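Local structure of probable aminotransferase (Pseudomonas aeruginosa, 5YKR) at residues G86-H91 against R353-L358. The protein is a probable aminotransferase of class III, a member of the large superfamily of pyridoxal phosphate-dependent enzymes. Numbering follows the deposited sequence.
Sequences GAMFGH and RHMFQL
Met355 reaches out from its helix toward the loop and sets the end of its thioether obliquely against the CD1-CE1 side of the Phe89 ring, with its methyl CE 3.7 Å from Phe89 CE1. The sulfur follows the same side: Met355 SD stands 4.9 Å from the centroid of the Phe89 ring and 66° off the ring normal, an oblique Met-aromatic contact. A bend at the last torsion of Met355 (chi3 67°) turns the methyl aside from the line of the chain, and sulfur and methyl both lie beside the same two ring carbons.

The second partner of that methyl is Met88, whose CE comes within 3.8 Å of Met355 CE, methyl against methyl. Met88 gets there by being fully stretched, with CG anti to the backbone N (chi1 171°), and its chain runs about at right angles to that of Met355. On its way it passes Phe89, with Met88 CG 3.9 Å above one face of that ring, nearer its rim than its centre. One helical methionine thus meets two consecutive loop residues, illustrating how a flexible, polarisable side chain can fit an aromatic and an aliphatic surface at once. No hydrogen bond crosses the interface; the grip is apolar, small and buried.

Behind the contact the loop folds as a type I beta turn from Ala87 to Gly90, closed by a hydrogen bond from Gly90 N to Ala87 O of 2.8 Å, and Met88 and Phe89 are its two central residues. Met88 also packs on Ile264 and Cys287, the latter next to Lys286, which carries pyridoxal phosphate as a Schiff base. The contact joins the loop between strand 76-79 and helix 94-104 to the early turns of helix 349-372, with Ala384, just before strand 385-389, also touching Met355.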
ATOM      1  N   GLY A  86       3.728  -4.239  13.371  1.00 10.69           N
ATOM      2  CA  GLY A  86       2.388  -4.259  12.763  1.00 10.06           C
ATOM      3  C   GLY A  86       1.293  -4.737  13.734  1.00 10.68           C
ATOM      4  O   GLY A  86       0.120  -4.427  13.596  1.00 12.03           O
ATOM      5  N   ALA A  87       1.699  -5.527  14.700  1.00  9.68           N
ATOM      6  CA  ALA A  87       0.835  -6.021  15.776  1.00 10.39           C
ATOM      7  C   ALA A  87       1.231  -5.458  17.153  1.00 10.50           C
ATOM      8  O   ALA A  87       1.188  -6.153  18.165  1.00 10.75           O
ATOM      9  CB  ALA A  87       0.817  -7.565  15.800  1.00 11.05           C
ATOM     10  N   MET A  88       1.645  -4.203  17.179  1.00 10.52           N
ATOM     11  CA  MET A  88       2.147  -3.553  18.379  1.00 11.84           C
ATOM     12  C   MET A  88       1.284  -3.725  19.625  1.00 11.46           C
ATOM     13  O   MET A  88       1.831  -3.805  20.750  1.00 13.30           O
ATOM     14  CB  MET A  88       2.314  -2.042  18.097  1.00 14.51           C
ATOM     15  CG  MET A  88       2.612  -1.221  19.324  1.00 17.85           C
ATOM     16  SD  MET A  88       2.991   0.456  18.861  1.00 18.90           S
ATOM     17  CE  MET A  88       3.140   1.108  20.486  1.00 23.33           C
ATOM     18  N   PHE A  89      -0.031  -3.737  19.453  1.00 11.07           N
ATOM     19  CA  PHE A  89      -0.921  -3.917  20.610  1.00 11.26           C
ATOM     20  C   PHE A  89      -1.353  -5.332  20.894  1.00 11.70           C
ATOM     21  O   PHE A  89      -2.258  -5.555  21.701  1.00 14.88           O
ATOM     22  CB  PHE A  89      -2.100  -2.933  20.529  1.00 12.42           C
ATOM     23  CG  PHE A  89      -1.645  -1.519  20.500  1.00 15.39           C
ATOM     24  CD1 PHE A  89      -1.377  -0.866  21.701  1.00 15.98           C
ATOM     25  CD2 PHE A  89      -1.463  -0.854  19.297  1.00 17.14           C
ATOM     26  CE1 PHE A  89      -0.864   0.383  21.707  1.00 18.19           C
ATOM     27  CE2 PHE A  89      -0.901   0.426  19.297  1.00 18.12           C
ATOM     28  CZ  PHE A  89      -0.634   1.017  20.526  1.00 19.63           C
ATOM     29  N   GLY A  90      -0.635  -6.285  20.280  1.00 10.57           N
ATOM     30  CA  GLY A  90      -0.904  -7.709  20.429  1.00 10.97           C
ATOM     31  C   GLY A  90      -1.606  -8.303  19.227  1.00 10.71           C
ATOM     32  O   GLY A  90      -2.210  -7.599  18.382  1.00 12.24           O
ATOM     33  N   HIS A  91      -1.544  -9.616  19.144  1.00  9.96           N
ATOM     34  CA  HIS A  91      -2.277 -10.354  18.139  1.00 10.88           C
ATOM     35  C   HIS A  91      -3.730 -10.504  18.536  1.00 10.18           C
ATOM     36  O   HIS A  91      -4.030 -10.760  19.703  1.00 11.15           O
ATOM     37  CB  HIS A  91      -1.631 -11.709  17.924  1.00 11.03           C
ATOM     38  CG  HIS A  91      -0.216 -11.615  17.484  1.00 11.61           C
ATOM     39  ND1 HIS A  91       0.156 -11.042  16.295  1.00 11.56           N
ATOM     40  CD2 HIS A  91       0.928 -11.962  18.123  1.00 10.26           C
ATOM     41  CE1 HIS A  91       1.477 -11.098  16.189  1.00 11.03           C
ATOM     42  NE2 HIS A  91       1.984 -11.633  17.299  1.00 11.04           N
ATOM     43  N   ARG A 353       0.200   2.477  30.087  1.00 13.51           N
ATOM     44  CA  ARG A 353       0.772   2.365  31.412  1.00 15.00           C
ATOM     45  C   ARG A 353       1.365   0.985  31.626  1.00 14.12           C
ATOM     46  O   ARG A 353       2.496   0.833  32.129  1.00 14.67           O
ATOM     47  CB  ARG A 353      -0.251   2.702  32.480  1.00 18.16           C
ATOM     48  CG  ARG A 353       0.352   2.708  33.881  1.00 21.77           C
ATOM     49  CD  ARG A 353      -0.656   3.155  34.976  1.00 27.15           C
ATOM     50  NE  ARG A 353      -1.568   4.235  34.559  1.00 34.54           N
ATOM     51  CZ  ARG A 353      -2.846   4.056  34.173  1.00 37.29           C
ATOM     52  NH1 ARG A 353      -3.454   2.864  34.267  1.00 44.85           N
ATOM     53  NH2 ARG A 353      -3.539   5.089  33.754  1.00 42.86           N
ATOM     54  N   HIS A 354       0.585  -0.036  31.292  1.00 14.41           N
ATOM     55  CA  HIS A 354       1.052  -1.414  31.394  1.00 14.17           C
ATOM     56  C   HIS A 354       2.266  -1.649  30.498  1.00 13.12           C
ATOM     57  O   HIS A 354       3.280  -2.235  30.917  1.00 15.19           O
ATOM     58  CB  HIS A 354      -0.060  -2.380  31.015  1.00 15.16           C
ATOM     59  CG  HIS A 354       0.355  -3.819  31.020  1.00 16.75           C
ATOM     60  ND1 HIS A 354       0.331  -4.577  32.172  1.00 19.54           N
ATOM     61  CD2 HIS A 354       0.789  -4.639  30.040  1.00 16.45           C
ATOM     62  CE1 HIS A 354       0.761  -5.790  31.892  1.00 19.42           C
ATOM     63  NE2 HIS A 354       1.051  -5.851  30.609  1.00 17.74           N
ATOM     64  N   MET A 355       2.169  -1.221  29.251  1.00 12.90           N
ATOM     65  CA  MET A 355       3.288  -1.417  28.309  1.00 12.46           C
ATOM     66  C   MET A 355       4.573  -0.747  28.817  1.00 12.47           C
ATOM     67  O   MET A 355       5.668  -1.315  28.707  1.00 13.67           O
ATOM     68  CB  MET A 355       2.877  -0.862  26.941  1.00 13.03           C
ATOM     69  CG  MET A 355       1.801  -1.687  26.247  1.00 12.41           C
ATOM     70  SD  MET A 355       0.871  -0.849  24.961  1.00 12.96           S
ATOM     71  CE  MET A 355       2.129  -0.608  23.718  1.00 14.58           C
ATOM     72  N   PHE A 356       4.438   0.432  29.389  1.00 12.91           N
ATOM     73  CA  PHE A 356       5.634   1.161  29.904  1.00 13.54           C
ATOM     74  C   PHE A 356       6.254   0.432  31.107  1.00 15.11           C
ATOM     75  O   PHE A 356       7.470   0.332  31.228  1.00 14.70           O
ATOM     76  CB  PHE A 356       5.279   2.562  30.381  1.00 14.04           C
ATOM     77  CG  PHE A 356       4.812   3.517  29.346  1.00 14.99           C
ATOM     78  CD1 PHE A 356       5.058   3.331  28.000  1.00 15.19           C
ATOM     79  CD2 PHE A 356       4.109   4.642  29.747  1.00 19.01           C
ATOM     80  CE1 PHE A 356       4.650   4.249  27.063  1.00 15.76           C
ATOM     81  CE2 PHE A 356       3.649   5.571  28.821  1.00 21.47           C
ATOM     82  CZ  PHE A 356       3.946   5.367  27.463  1.00 18.76           C
ATOM     83  N   GLN A 357       5.407  -0.071  32.003  1.00 15.38           N
ATOM     84  CA  GLN A 357       5.935  -0.781  33.165  1.00 16.30           C
ATOM     85  C   GLN A 357       6.773  -2.006  32.729  1.00 17.25           C
ATOM     86  O   GLN A 357       7.883  -2.261  33.233  1.00 17.52           O
ATOM     87  CB  GLN A 357       4.774  -1.217  34.085  1.00 18.57           C
ATOM     88  CG  GLN A 357       5.172  -2.092  35.258  1.00 22.83           C
ATOM     89  CD  GLN A 357       3.961  -2.621  35.989  1.00 29.80           C
ATOM     90  OE1 GLN A 357       3.629  -3.821  35.920  1.00 41.33           O
ATOM     91  NE2 GLN A 357       3.301  -1.745  36.710  1.00 37.94           N
ATOM     92  N   LEU A 358       6.216  -2.776  31.798  1.00 15.88           N
ATOM     93  CA  LEU A 358       6.888  -3.999  31.351  1.00 16.57           C
ATOM     94  C   LEU A 358       8.144  -3.662  30.533  1.00 15.78           C
ATOM     95  O   LEU A 358       9.169  -4.338  30.664  1.00 15.30           O
ATOM     96  CB  LEU A 358       5.930  -4.943  30.610  1.00 17.46           C
ATOM     97  CG  LEU A 358       4.949  -5.799  31.421  1.00 20.45           C
ATOM     98  CD1 LEU A 358       5.718  -6.833  32.213  1.00 24.44           C
ATOM     99  CD2 LEU A 358       4.174  -4.978  32.415  1.00 22.96           C
TER